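PorB (Corynebacterium glutamicum, PDB 2VQG) probably serves as an anion-specific, alpha-helical porin that carries small anions across the outer layer of the corynebacterial cell envelope. Local coordinates at residues E53-W56 and T57-P61; G64-N67 and E68-A72; G28-A32 and G33-E37; R77-C81 and G82-A86; Q39-R42 and E43-A47. All blocks are in the same frame, centred on the assembly; numbering follows the deposited sequence. Where two conformers were deposited one is given.

Interaction 1 (E53-W56 and T57-P61)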
loop_
_atom_site.group_PDB
_atom_site.type_symbol
_atom_site.label_atom_id
_atom_site.label_comp_id
_atom_site.label_asym_id
_atom_site.label_seq_id
_atom_site.Cartn_x
_atom_site.Cartn_y
_atom_site.Cartn_z
ATOM N N GLU A 53 -4.070 -8.835 -7.318
ATOM C CA GLU A 53 -4.430 -10.206 -7.714
ATOM C C GLU A 53 -4.728 -10.279 -9.204
ATOM O O GLU A 53 -5.193 -9.312 -9.804
ATOM C CB GLU A 53 -5.628 -10.711 -6.921
ATOM C CG GLU A 53 -5.284 -11.062 -5.492
ATOM C CD GLU A 53 -6.492 -11.638 -4.733
ATOM O OE1 GLU A 53 -7.100 -12.600 -5.225
ATOM O OE2 GLU A 53 -6.823 -11.121 -3.649
ATOM N N GLY A 54 -4.420 -11.423 -9.805
ATOM C CA GLY A 54 -4.697 -11.626 -11.227
ATOM C C GLY A 54 -4.212 -12.999 -11.601
ATOM O O GLY A 54 -3.926 -13.836 -10.717
ATOM N N PHE A 55 -4.092 -13.219 -12.907
ATOM C CA PHE A 55 -3.666 -14.502 -13.415
ATOM C C PHE A 55 -2.464 -15.082 -12.649
ATOM O O PHE A 55 -2.496 -16.245 -12.166
ATOM C CB PHE A 55 -3.363 -14.410 -14.915
ATOM C CG PHE A 55 -3.045 -15.738 -15.524
ATOM C CD1 PHE A 55 -4.078 -16.543 -16.003
ATOM C CD2 PHE A 55 -1.726 -16.216 -15.565
ATOM C CE1 PHE A 55 -3.799 -17.797 -16.556
ATOM C CE2 PHE A 55 -1.447 -17.471 -16.123
ATOM C CZ PHE A 55 -2.485 -18.256 -16.609
ATOM N N TRP A 56 -1.414 -14.290 -12.498
ATOM C CA TRP A 56 -0.138 -14.849 -11.952
ATOM C C TRP A 56 -0.199 -15.148 -10.461
ATOM O O TRP A 56 0.418 -16.130 -9.998
ATOM C CB TRP A 56 1.072 -13.966 -12.313
ATOM C CG TRP A 56 1.199 -13.811 -13.819
ATOM C CD1 TRP A 56 0.919 -12.677 -14.573
ATOM C CD2 TRP A 56 1.558 -14.832 -14.759
ATOM N NE1 TRP A 56 1.134 -12.941 -15.898
ATOM C CE2 TRP A 56 1.511 -14.250 -16.050
ATOM C CE3 TRP A 56 1.936 -16.177 -14.635
ATOM C CZ2 TRP A 56 1.826 -14.966 -17.213
ATOM C CZ3 TRP A 56 2.242 -16.903 -15.799
ATOM C CH2 TRP A 56 2.176 -16.293 -17.071
ATOM N N THR A 57 -0.931 -14.326 -9.700
ATOM C CA THR A 57 -1.045 -14.582 -8.254
ATOM C C THR A 57 -1.863 -15.815 -7.998
ATOM O O THR A 57 -1.606 -16.557 -7.023
ATOM C CB THR A 57 -1.659 -13.414 -7.455
ATOM O OG1 THR A 57 -2.975 -13.124 -7.968
ATOM C CG2 THR A 57 -0.761 -12.198 -7.522
ATOM N N THR A 58 -2.839 -16.064 -8.852
ATOM C CA THR A 58 -3.667 -17.262 -8.699
ATOM C C THR A 58 -2.831 -18.536 -8.978
ATOM O O THR A 58 -2.883 -19.513 -8.216
ATOM C CB THR A 58 -4.922 -17.220 -9.603
ATOM O OG1 THR A 58 -4.541 -17.173 -10.976
ATOM C CG2 THR A 58 -5.811 -16.009 -9.304
ATOM N N GLN A 59 -2.027 -18.491 -10.033
ATOM C CA GLN A 59 -1.383 -19.698 -10.539
ATOM C C GLN A 59 -0.133 -20.114 -9.743
ATOM O O GLN A 59 0.197 -21.310 -9.666
ATOM C CB GLN A 59 -1.102 -19.536 -12.041
ATOM C CG GLN A 59 -2.374 -19.283 -12.887
ATOM C CD GLN A 59 -3.296 -20.480 -12.943
ATOM O OE1 GLN A 59 -2.844 -21.621 -12.970
ATOM N NE2 GLN A 59 -4.593 -20.228 -12.972
ATOM N N PHE A 60 0.538 -19.143 -9.119
ATOM C CA PHE A 60 1.865 -19.391 -8.488
ATOM C C PHE A 60 1.924 -18.783 -7.091
ATOM O O PHE A 60 1.893 -17.546 -6.960
ATOM C CB PHE A 60 2.976 -18.754 -9.353
ATOM C CG PHE A 60 3.132 -19.380 -10.709
ATOM C CD1 PHE A 60 3.987 -20.487 -10.881
ATOM C CD2 PHE A 60 2.437 -18.882 -11.806
ATOM C CE1 PHE A 60 4.130 -21.084 -12.124
ATOM C CE2 PHE A 60 2.571 -19.468 -13.067
ATOM C CZ PHE A 60 3.426 -20.587 -13.219
ATOM N N PRO A 61 1.976 -19.632 -6.042
ATOM C CA PRO A 61 2.118 -19.209 -4.646
ATOM C C PRO A 61 3.166 -18.138 -4.420
ATOM O O PRO A 61 2.925 -17.201 -3.643
ATOM C CB PRO A 61 2.529 -20.507 -3.928
ATOM C CG PRO A 61 1.879 -21.572 -4.712
ATOM C CD PRO A 61 1.803 -21.109 -6.142
HETATM O O HOH W 1 -5.032 -14.664 -6.380
#
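Thr57 reaches back across the first turn of helix 55-59 to meet Gly54. Its CB lies near the Gly54 carbonyl oxygen, and from there the side chain forks. With chi1 at 59°, OG1 sits between its own backbone N and carbonyl carbon, where Gly54 N donates to it over 2.9 Å along a fairly straight path (163°). The same oxygen takes a second hydrogen from a water, 3.0 Å away, that also donates to Glu53 OE1. CG2 packs on Asn67 CB, and the side chain also touches Ile63 of helix 61-80. Gly54 is the N-cap and Thr57 the third helical residue, so the N-H to OG1 bond is one half of a capping box; glycine has no side chain to return the other half, but readily adopts the extended backbone needed here. Beyond the cap, Phe55 O accepts from Gln59 N and, at a doubtfully short 2.5 Å, from Thr58 OG1. With CG beside its own backbone N (chi1 -59°), Gln59 lays that methylene toward the rim of one Phe55 ring face, 3.9 Å from the centroid, in CH-pi contact. Trp56 and Phe60 run side by side on the surface, with Trp56 CE3 3.7 Å from Phe60 CE2.

Interaction 2 (G64-N67 and E68-A72). With ZN (zinc ion), chain P; ZN (zinc ion), chain L.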
loop_
_atom_site.group_PDB
_atom_site.type_symbol
_atom_site.label_atom_id
_atom_site.label_comp_id
_atom_site.label_asym_id
_atom_site.label_seq_id
_atom_site.Cartn_x
_atom_site.Cartn_y
_atom_site.Cartn_z
ATOM N N GLY A 64 1.686 -14.869 -5.506
ATOM C CA GLY A 64 0.720 -14.487 -4.485
ATOM C C GLY A 64 1.430 -13.904 -3.269
ATOM O O GLY A 64 1.011 -12.877 -2.708
ATOM N N ASP A 65 2.511 -14.553 -2.855
ATOM C CA ASP A 65 3.265 -14.100 -1.701
ATOM C C ASP A 65 3.947 -12.755 -1.958
ATOM O O ASP A 65 3.924 -11.861 -1.097
ATOM C CB ASP A 65 4.306 -15.136 -1.281
ATOM C CG ASP A 65 5.094 -14.687 -0.074
ATOM O OD1 ASP A 65 4.469 -14.396 0.970
ATOM O OD2 ASP A 65 6.335 -14.593 -0.171
ATOM N N TRP A 66 4.548 -12.613 -3.137
ATOM C CA TRP A 66 5.171 -11.342 -3.549
ATOM C C TRP A 66 4.134 -10.214 -3.504
ATOM O O TRP A 66 4.402 -9.137 -2.955
ATOM C CB TRP A 66 5.740 -11.472 -4.959
ATOM C CG TRP A 66 6.555 -10.314 -5.406
ATOM C CD1 TRP A 66 7.919 -10.214 -5.399
ATOM C CD2 TRP A 66 6.064 -9.088 -5.966
ATOM N NE1 TRP A 66 8.309 -8.981 -5.897
ATOM C CE2 TRP A 66 7.187 -8.280 -6.261
ATOM C CE3 TRP A 66 4.780 -8.591 -6.237
ATOM C CZ2 TRP A 66 7.064 -6.992 -6.816
ATOM C CZ3 TRP A 66 4.659 -7.311 -6.784
ATOM C CH2 TRP A 66 5.800 -6.537 -7.079
ATOM N N ASN A 67 2.939 -10.476 -4.049
ATOM C CA ASN A 67 1.841 -9.505 -3.987
ATOM C C ASN A 67 1.566 -9.038 -2.546
ATOM O O ASN A 67 1.544 -7.835 -2.283
ATOM C CB ASN A 67 0.585 -10.097 -4.636
ATOM C CG ASN A 67 -0.616 -9.169 -4.605
ATOM O OD1 ASN A 67 -0.526 -7.955 -4.885
ATOM N ND2 ASN A 67 -1.779 -9.753 -4.332
ATOM N N GLU A 68 1.373 -9.987 -1.625
ATOM C CA GLU A 68 1.071 -9.663 -0.226
ATOM C C GLU A 68 2.210 -8.887 0.413
ATOM O O GLU A 68 1.986 -7.854 1.058
ATOM C CB GLU A 68 0.780 -10.930 0.601
ATOM C CG GLU A 68 -0.463 -11.682 0.161
ATOM C CD GLU A 68 -1.767 -10.944 0.437
ATOM O OE1 GLU A 68 -1.832 -10.103 1.368
ATOM O OE2 GLU A 68 -2.749 -11.225 -0.274
ATOM N N ASP A 69 3.429 -9.374 0.206
ATOM C CA ASP A 69 4.618 -8.734 0.796
ATOM C C ASP A 69 4.836 -7.304 0.307
ATOM O O ASP A 69 5.182 -6.431 1.105
ATOM C CB ASP A 69 5.868 -9.550 0.527
ATOM C CG ASP A 69 5.864 -10.855 1.263
ATOM O OD1 ASP A 69 5.087 -10.990 2.241
ATOM O OD2 ASP A 69 6.630 -11.753 0.854
ATOM N N GLN A 70 4.668 -7.077 -0.990
ATOM C CA GLN A 70 4.817 -5.733 -1.539
ATOM C C GLN A 70 3.662 -4.816 -1.141
ATOM O O GLN A 70 3.886 -3.622 -0.896
ATOM C CB GLN A 70 5.042 -5.758 -3.047
ATOM C CG GLN A 70 6.334 -6.481 -3.438
ATOM C CD GLN A 70 7.593 -5.869 -2.818
ATOM O OE1 GLN A 70 7.732 -4.645 -2.721
ATOM N NE2 GLN A 70 8.525 -6.727 -2.421
ATOM N N ALA A 71 2.453 -5.372 -1.010
ATOM C CA ALA A 71 1.311 -4.603 -0.516
ATOM C C ALA A 71 1.592 -4.143 0.925
ATOM O O ALA A 71 1.364 -2.972 1.280
ATOM C CB ALA A 71 0.033 -5.443 -0.571
ATOM N N ALA A 72 2.114 -5.064 1.735
ATOM C CA ALA A 72 2.458 -4.752 3.131
ATOM C C ALA A 72 3.507 -3.651 3.193
ATOM O O ALA A 72 3.369 -2.703 3.983
ATOM C CB ALA A 72 2.949 -6.002 3.870
HETATM ZN ZN ZN P . 5.758 -13.485 2.448
HETATM ZN ZN ZN L . 7.745 -13.452 1.064
#
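Trp66 and Gln70, one helical turn apart, make the tightest side-chain packing here. Gln70 CG sits almost squarely over the six-membered ring of Trp66, 3.4 Å from its centroid and only 9° off the normal. This CH-pi contact suits a glutamine, whose methylenes can lie on the indole while a bend at chi2 carries the amide on over it, its plane 33° from that of the ring. On the acidic flank no side chains pack; Asp65 and Asp69 are joined through zinc instead. In the modelled conformer Asp65 OD1 binds one zinc and Asp65 OD2 the other, each at 2.2 Å. Asp69 OD2 reaches both, at 2.0 Å from the second zinc, while Asp69 OD1 helps chelate the first. The zinc positions are so close that they are probably alternatives. Two carboxylates at i and i+4 form a familiar metal-binding pair on a helix. From the same turn, Asn67 ND2 donates to Ala49 O, and the small Ala71 lets helix 41-52 approach at Ile48 and Ala49.

Interaction 3 (G28-A32 and G33-E37). With ZN (zinc ion), chain O; ZN (zinc ion), chain K; CAC (cacodylate ion), chain M.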
loop_
_atom_site.group_PDB
_atom_site.type_symbol
_atom_site.label_atom_id
_atom_site.label_comp_id
_atom_site.label_asym_id
_atom_site.label_seq_id
_atom_site.Cartn_x
_atom_site.Cartn_y
_atom_site.Cartn_z
ATOM N N GLY A 28 -1.485 8.834 -5.873
ATOM C CA GLY A 28 -1.455 7.580 -6.643
ATOM C C GLY A 28 -2.302 6.475 -6.002
ATOM O O GLY A 28 -2.999 5.749 -6.718
ATOM N N LEU A 29 -2.268 6.370 -4.670
ATOM C CA LEU A 29 -3.063 5.369 -3.963
ATOM C C LEU A 29 -4.560 5.706 -4.016
ATOM O O LEU A 29 -5.390 4.793 -4.104
ATOM C CB LEU A 29 -2.604 5.199 -2.507
ATOM C CG LEU A 29 -1.152 4.678 -2.327
ATOM C CD1 LEU A 29 -0.827 4.689 -0.850
ATOM C CD2 LEU A 29 -0.960 3.282 -2.896
ATOM N N LYS A 30 -4.907 6.997 -3.964
ATOM C CA LYS A 30 -6.308 7.398 -4.156
ATOM C C LYS A 30 -6.763 7.064 -5.573
ATOM O O LYS A 30 -7.852 6.510 -5.770
ATOM C CB LYS A 30 -6.518 8.874 -3.891
ATOM C CG LYS A 30 -6.368 9.263 -2.400
ATOM C CD LYS A 30 -6.523 10.742 -2.214
ATOM C CE LYS A 30 -6.659 11.108 -0.744
ATOM N NZ LYS A 30 -6.990 12.579 -0.533
ATOM N N ALA A 31 -5.950 7.428 -6.569
ATOM C CA ALA A 31 -6.330 7.183 -7.980
ATOM C C ALA A 31 -6.455 5.694 -8.301
ATOM O O ALA A 31 -7.222 5.305 -9.190
ATOM C CB ALA A 31 -5.330 7.849 -8.911
ATOM N N ALA A 32 -5.694 4.875 -7.569
ATOM C CA ALA A 32 -5.728 3.424 -7.716
ATOM C C ALA A 32 -6.906 2.785 -6.966
ATOM O O ALA A 32 -7.157 1.567 -7.113
ATOM C CB ALA A 32 -4.407 2.817 -7.239
ATOM N N GLY A 33 -7.626 3.585 -6.188
ATOM C CA GLY A 33 -8.815 3.123 -5.465
ATOM C C GLY A 33 -8.536 2.273 -4.234
ATOM O O GLY A 33 -9.393 1.490 -3.829
ATOM N N VAL A 34 -7.342 2.409 -3.648
ATOM C CA VAL A 34 -6.947 1.586 -2.492
ATOM C C VAL A 34 -6.865 2.369 -1.178
ATOM O O VAL A 34 -7.048 1.801 -0.096
ATOM C CB VAL A 34 -5.619 0.798 -2.715
ATOM C CG1 VAL A 34 -5.757 -0.239 -3.842
ATOM C CG2 VAL A 34 -4.417 1.746 -2.993
ATOM N N LEU A 35 -6.624 3.673 -1.261
ATOM C CA LEU A 35 -6.529 4.494 -0.053
ATOM C C LEU A 35 -7.831 5.201 0.249
ATOM O O LEU A 35 -8.426 5.810 -0.658
ATOM C CB LEU A 35 -5.408 5.536 -0.198
ATOM C CG LEU A 35 -5.141 6.503 0.962
ATOM C CD1 LEU A 35 -4.663 5.776 2.202
ATOM C CD2 LEU A 35 -4.089 7.495 0.499
ATOM N N GLU A 36 -8.251 5.113 1.514
ATOM C CA GLU A 36 -9.397 5.858 2.033
ATOM C C GLU A 36 -9.209 6.382 3.467
ATOM O O GLU A 36 -8.158 6.194 4.089
ATOM C CB GLU A 36 -10.659 5.019 1.955
ATOM C CG GLU A 36 -10.700 3.844 2.920
ATOM C CD GLU A 36 -11.811 2.891 2.567
ATOM O OE1 GLU A 36 -12.182 2.847 1.362
ATOM O OE2 GLU A 36 -12.322 2.183 3.478
ATOM N N GLU A 37 -10.274 7.003 3.976
ATOM C CA GLU A 37 -10.278 7.743 5.217
ATOM C C GLU A 37 -10.389 6.835 6.446
ATOM O O GLU A 37 -11.145 5.858 6.446
ATOM C CB GLU A 37 -11.450 8.721 5.185
ATOM C CG GLU A 37 -11.365 9.832 6.195
ATOM C CD GLU A 37 -10.104 10.638 6.026
ATOM O OE1 GLU A 37 -9.692 10.848 4.861
ATOM O OE2 GLU A 37 -9.519 11.046 7.055
HETATM ZN ZN ZN O . -13.447 1.074 1.700
HETATM ZN ZN ZN K . -7.625 12.033 6.402
HETATM AS AS CAC M . -7.889 12.453 3.016
HETATM O O1 CAC M . -7.300 11.086 3.914
HETATM O O2 CAC M . -6.588 13.118 2.080
HETATM C C1 CAC M . -9.333 11.870 1.819
HETATM C C2 CAC M . -8.602 13.860 4.186
HETATM O O HOH W 2 -14.647 0.428 3.734
#
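Leu29 O is shared by two successive N-H groups, those of Val34 and Leu35, as the chain leaves helix 19-31. The turn is a Schellman motif. Val34 N closes the wide loop back to Leu29 O at 3.1 Å, nearly in line with the carbonyl, whereas Leu35 N, at 3.3 Å from the same oxygen, comes from above the carbonyl plane. The narrower bond runs from Gly33 N to Lys30 O over 3.0 Å, also from above the plane. Gly33 takes a positive phi of 75°, which glycine accepts easily and which turns the chain out of the helix. As is common in this motif, an apolar pair closes the loop: the buried Leu29 sets CD2 3.8 Å from Val34 CG2. Leu35 adds to it, its CB 3.6 Å from Leu29 CB, and its CD2 branch lies across the aliphatic stem of Lys30. Leu29 and Val34 also rest on Leu44 of helix 41-52, so the turn caps one helix and packs on the next. Beyond it the acids turn to metal. Glu36 chelates a zinc through both carboxylate oxygens, and Glu37 OE2 binds another at 2.2 Å. A cacodylate ion, probably from the crystallisation liquor, lies between Glu37 and the extended Lys30, whose NZ donates to cacodylate O2 at 2.7 Å.

Interaction 4 (R77-C81 and G82-A86)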
loop_
_atom_site.group_PDB
_atom_site.type_symbol
_atom_site.label_atom_id
_atom_site.label_comp_id
_atom_site.label_asym_id
_atom_site.label_seq_id
_atom_site.Cartn_x
_atom_site.Cartn_y
_atom_site.Cartn_z
ATOM N N ARG A 77 4.996 2.224 3.910
ATOM C CA ARG A 77 5.476 3.513 3.418
ATOM C C ARG A 77 4.389 4.590 3.518
ATOM O O ARG A 77 4.688 5.731 3.890
ATOM C CB ARG A 77 6.079 3.385 2.011
ATOM C CG ARG A 77 7.203 2.338 1.982
ATOM C CD ARG A 77 8.038 2.351 0.707
ATOM N NE ARG A 77 7.331 1.823 -0.457
ATOM C CZ ARG A 77 7.305 0.541 -0.829
ATOM N NH1 ARG A 77 7.941 -0.393 -0.131
ATOM N NH2 ARG A 77 6.642 0.198 -1.919
ATOM N N ALA A 78 3.143 4.215 3.232
ATOM C CA ALA A 78 2.006 5.108 3.426
ATOM C C ALA A 78 1.846 5.552 4.887
ATOM O O ALA A 78 1.564 6.724 5.160
ATOM C CB ALA A 78 0.755 4.466 2.946
ATOM N N GLN A 79 2.039 4.631 5.823
ATOM C CA GLN A 79 1.928 4.982 7.243
ATOM C C GLN A 79 3.010 5.976 7.632
ATOM O O GLN A 79 2.739 6.964 8.333
ATOM C CB GLN A 79 1.985 3.737 8.127
ATOM C CG GLN A 79 1.736 4.056 9.592
ATOM C CD GLN A 79 1.895 2.851 10.490
ATOM O OE1 GLN A 79 1.567 1.727 10.097
ATOM N NE2 GLN A 79 2.388 3.076 11.716
ATOM N N THR A 80 4.230 5.731 7.157
ATOM C CA THR A 80 5.350 6.637 7.406
ATOM C C THR A 80 5.020 8.029 6.882
ATOM O O THR A 80 5.331 9.042 7.534
ATOM C CB THR A 80 6.661 6.095 6.794
ATOM O OG1 THR A 80 6.918 4.789 7.345
ATOM C CG2 THR A 80 7.836 6.999 7.159
ATOM N N CYS A 81 4.344 8.066 5.735
ATOM C CA CYS A 81 3.900 9.316 5.107
ATOM C C CYS A 81 2.681 9.957 5.792
ATOM O O CYS A 81 2.187 10.986 5.318
ATOM C CB CYS A 81 3.587 9.089 3.601
ATOM S SG CYS A 81 5.019 9.110 2.550
ATOM N N GLY A 82 2.200 9.321 6.862
ATOM C CA GLY A 82 1.045 9.781 7.656
ATOM C C GLY A 82 -0.309 9.602 6.995
ATOM O O GLY A 82 -1.263 10.302 7.347
ATOM N N LEU A 83 -0.401 8.643 6.063
ATOM C CA LEU A 83 -1.601 8.433 5.253
ATOM C C LEU A 83 -2.599 7.429 5.837
ATOM O O LEU A 83 -3.778 7.438 5.473
ATOM C CB LEU A 83 -1.184 7.997 3.829
ATOM C CG LEU A 83 -0.148 8.884 3.124
ATOM C CD1 LEU A 83 0.160 8.395 1.698
ATOM C CD2 LEU A 83 -0.603 10.366 3.111
ATOM N N VAL A 84 -2.130 6.567 6.732
ATOM C CA VAL A 84 -2.956 5.554 7.383
ATOM C C VAL A 84 -2.552 5.430 8.851
ATOM O O VAL A 84 -1.445 5.834 9.229
ATOM C CB VAL A 84 -2.861 4.157 6.685
ATOM C CG1 VAL A 84 -3.428 4.216 5.253
ATOM C CG2 VAL A 84 -1.441 3.620 6.675
ATOM N N LYS A 85 -3.456 4.872 9.655
ATOM C CA LYS A 85 -3.231 4.629 11.085
ATOM C C LYS A 85 -2.431 3.355 11.363
ATOM O O LYS A 85 -2.551 2.360 10.637
ATOM C CB LYS A 85 -4.576 4.529 11.813
ATOM C CG LYS A 85 -5.446 5.777 11.744
ATOM C CD LYS A 85 -6.710 5.618 12.604
ATOM C CE LYS A 85 -7.784 4.840 11.861
ATOM N NZ LYS A 85 -9.063 4.743 12.618
ATOM N N ALA A 86 -1.636 3.384 12.436
ATOM C CA ALA A 86 -0.926 2.190 12.935
ATOM C C ALA A 86 -1.898 1.109 13.497
ATOM O O ALA A 86 -3.033 1.497 13.906
ATOM C CB ALA A 86 0.059 2.614 14.039
#
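The Gln79 amide has Ala86 against one face: Ala86 CA stands over the group, 3.8 Å from Gln79 CD, and Ala86 CB comes 3.3 Å from Gln79 NE2. At the oxygen end, Gln79 OE1 accepts a hydrogen bond from Asn41 ND2 of helix 41-52, which helps fix the rotation of the amide. The chain leading there is fully extended, with CG opposite the backbone N (chi1 -174°), and it carries the amide out along the departing segment 82-86. On the way Gln79 CB touches Val84 CG2 at 3.7 Å, and Gln79 CG passes the carbonyl oxygen of Val84. A glutamine suits the place because its methylenes can lie along Val84 while its amide reaches Asn41. At the end of the helix, Cys81 CB packs on Leu83 CG at 3.8 Å while its SG is tied to Cys22 by a disulfide. Gly82, with phi 73°, bends the backbone so that Leu83 N bonds to Ala78 O at 2.9 Å and Gly82 N to Gln79 O at 2.8 Å. Ala78 CB facing Leu83 CB supplies the apolar pair, completing the Schellman motif that ends helix 61-80.

Interaction 5 (Q39-R42 and E43-A47)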
loop_
_atom_site.group_PDB
_atom_site.type_symbol
_atom_site.label_atom_id
_atom_site.label_comp_id
_atom_site.label_asym_id
_atom_site.label_seq_id
_atom_site.Cartn_x
_atom_site.Cartn_y
_atom_site.Cartn_z
ATOM N N GLN A 39 -8.427 4.800 7.508
ATOM C CA GLN A 39 -7.950 3.492 7.171
ATOM C C GLN A 39 -6.763 3.135 8.050
ATOM O O GLN A 39 -5.900 3.973 8.319
ATOM C CB GLN A 39 -7.552 3.476 5.699
ATOM C CG GLN A 39 -7.613 2.141 5.042
ATOM C CD GLN A 39 -7.204 2.224 3.580
ATOM O OE1 GLN A 39 -6.554 3.184 3.170
ATOM N NE2 GLN A 39 -7.586 1.217 2.787
ATOM N N TYR A 40 -6.740 1.887 8.505
ATOM C CA TYR A 40 -5.586 1.333 9.192
ATOM C C TYR A 40 -4.591 0.805 8.189
ATOM O O TYR A 40 -4.973 0.474 7.059
ATOM C CB TYR A 40 -6.028 0.202 10.114
ATOM C CG TYR A 40 -6.733 0.727 11.342
ATOM C CD1 TYR A 40 -6.013 1.343 12.361
ATOM C CD2 TYR A 40 -8.115 0.626 11.475
ATOM C CE1 TYR A 40 -6.639 1.845 13.479
ATOM C CE2 TYR A 40 -8.761 1.123 12.606
ATOM C CZ TYR A 40 -8.016 1.736 13.604
ATOM O OH TYR A 40 -8.640 2.241 14.739
ATOM N N ASN A 41 -3.329 0.702 8.605
ATOM C CA ASN A 41 -2.276 0.099 7.780
ATOM C C ASN A 41 -2.745 -1.231 7.162
ATOM O O ASN A 41 -2.707 -1.414 5.935
ATOM C CB ASN A 41 -0.993 -0.078 8.623
ATOM C CG ASN A 41 0.132 -0.791 7.866
ATOM O OD1 ASN A 41 -0.078 -1.843 7.246
ATOM N ND2 ASN A 41 1.338 -0.235 7.938
ATOM N N ARG A 42 -3.222 -2.134 8.016
ATOM C CA ARG A 42 -3.651 -3.462 7.577
ATOM C C ARG A 42 -4.687 -3.422 6.450
ATOM O O ARG A 42 -4.611 -4.216 5.505
ATOM C CB ARG A 42 -4.203 -4.258 8.772
ATOM C CG ARG A 42 -4.244 -5.758 8.539
ATOM C CD ARG A 42 -4.920 -6.502 9.687
ATOM N NE ARG A 42 -3.996 -6.883 10.763
ATOM C CZ ARG A 42 -3.993 -6.361 11.997
ATOM N NH1 ARG A 42 -4.862 -5.415 12.332
ATOM N NH2 ARG A 42 -3.119 -6.793 12.903
ATOM N N GLU A 43 -5.642 -2.500 6.557
ATOM C CA GLU A 43 -6.718 -2.343 5.565
ATOM C C GLU A 43 -6.187 -1.876 4.213
ATOM O O GLU A 43 -6.593 -2.385 3.163
ATOM C CB GLU A 43 -7.759 -1.343 6.051
ATOM C CG GLU A 43 -8.506 -1.806 7.309
ATOM C CD GLU A 43 -9.505 -0.780 7.831
ATOM O OE1 GLU A 43 -9.275 0.452 7.696
ATOM O OE2 GLU A 43 -10.536 -1.224 8.392
ATOM N N LEU A 44 -5.282 -0.904 4.246
ATOM C CA LEU A 44 -4.635 -0.481 2.995
ATOM C C LEU A 44 -3.856 -1.631 2.342
ATOM O O LEU A 44 -3.926 -1.823 1.121
ATOM C CB LEU A 44 -3.722 0.741 3.226
ATOM C CG LEU A 44 -2.870 1.199 2.025
ATOM C CD1 LEU A 44 -3.730 1.542 0.811
ATOM C CD2 LEU A 44 -1.995 2.407 2.395
ATOM N N ALA A 45 -3.077 -2.358 3.138
ATOM C CA ALA A 45 -2.289 -3.469 2.605
ATOM C C ALA A 45 -3.218 -4.478 1.933
ATOM O O ALA A 45 -2.921 -4.976 0.852
ATOM C CB ALA A 45 -1.490 -4.144 3.703
ATOM N N GLU A 46 -4.348 -4.761 2.581
ATOM C CA GLU A 46 -5.322 -5.711 2.032
ATOM C C GLU A 46 -5.942 -5.212 0.750
ATOM O O GLU A 46 -6.158 -5.988 -0.186
ATOM C CB GLU A 46 -6.423 -5.999 3.042
ATOM C CG GLU A 46 -5.909 -6.779 4.203
ATOM C CD GLU A 46 -7.007 -7.261 5.119
ATOM O OE1 GLU A 46 -8.080 -6.604 5.210
ATOM O OE2 GLU A 46 -6.771 -8.299 5.765
ATOM N N ALA A 47 -6.225 -3.913 0.707
ATOM C CA ALA A 47 -6.796 -3.317 -0.480
ATOM C C ALA A 47 -5.813 -3.342 -1.651
ATOM O O ALA A 47 -6.216 -3.636 -2.793
ATOM C CB ALA A 47 -7.297 -1.899 -0.193
#
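One half of a capping box opens helix 41-52: Tyr40 is the N-cap, and Glu43, three residues on, turns its carboxylate back to it. Tyr40 N donates to Glu43 OE1 at 3.0 Å along a nearly straight N-H path (165°), meeting the oxygen from above the carboxylate plane. Glutamate suits this position because its chain is long enough to fold back over the first turn, and its negative charge would be favoured near the positive end of the helix dipole. With CG opposite the carbonyl carbon (chi1 -65°), Glu43 is drawn beside its own backbone N and then runs extended to the cap. The Tyr40 ring lies obliquely to the carboxylate, and Lys85 makes a cation-pi contact with it. Gln39 extends alongside the first turn. Its CG lies 3.6 Å from Glu43 CB, and its side chain crosses that of Leu44 at about a right angle, with NE2 3.4 Å from Leu44 CA. Its buried amide is satisfied at both ends: Gln39 NE2 bonds to Val34 O, and Gln39 OE1 accepts from Glu36 N. Regular backbone bonds, such as Leu44 N to Tyr40 O, carry the helix onward. Leu44 packs on Ala75 and Ala78 of helix 61-80 and on Val84 of the loop that follows, while Asn41 ND2 donates to Asp76 OD1 as well as to Gln79 OE1, both on helix 61-80.

In the fold
From the N terminus, interaction 3 ends helix 19-31, interaction 5 starts helix 41-52, interaction 1 spans the short helix 55-59, interaction 2 lies within helix 61-80 and interaction 4 ends that helix. All five are local and follow in series; none nests or crosses. Interactions 3 and 4 close the same kind of turn at the C-terminal ends of helices 19-31 and 61-80, their centres about 13 Å apart, and touch through Leu35 and Val84. Interaction 5 meets both, and also reaches interaction 2, where Ala45 packs on Ala71 and Ala72. Interaction 1 lies at the far end, about 27 Å between centres from interaction 4, and touches interaction 2 alone.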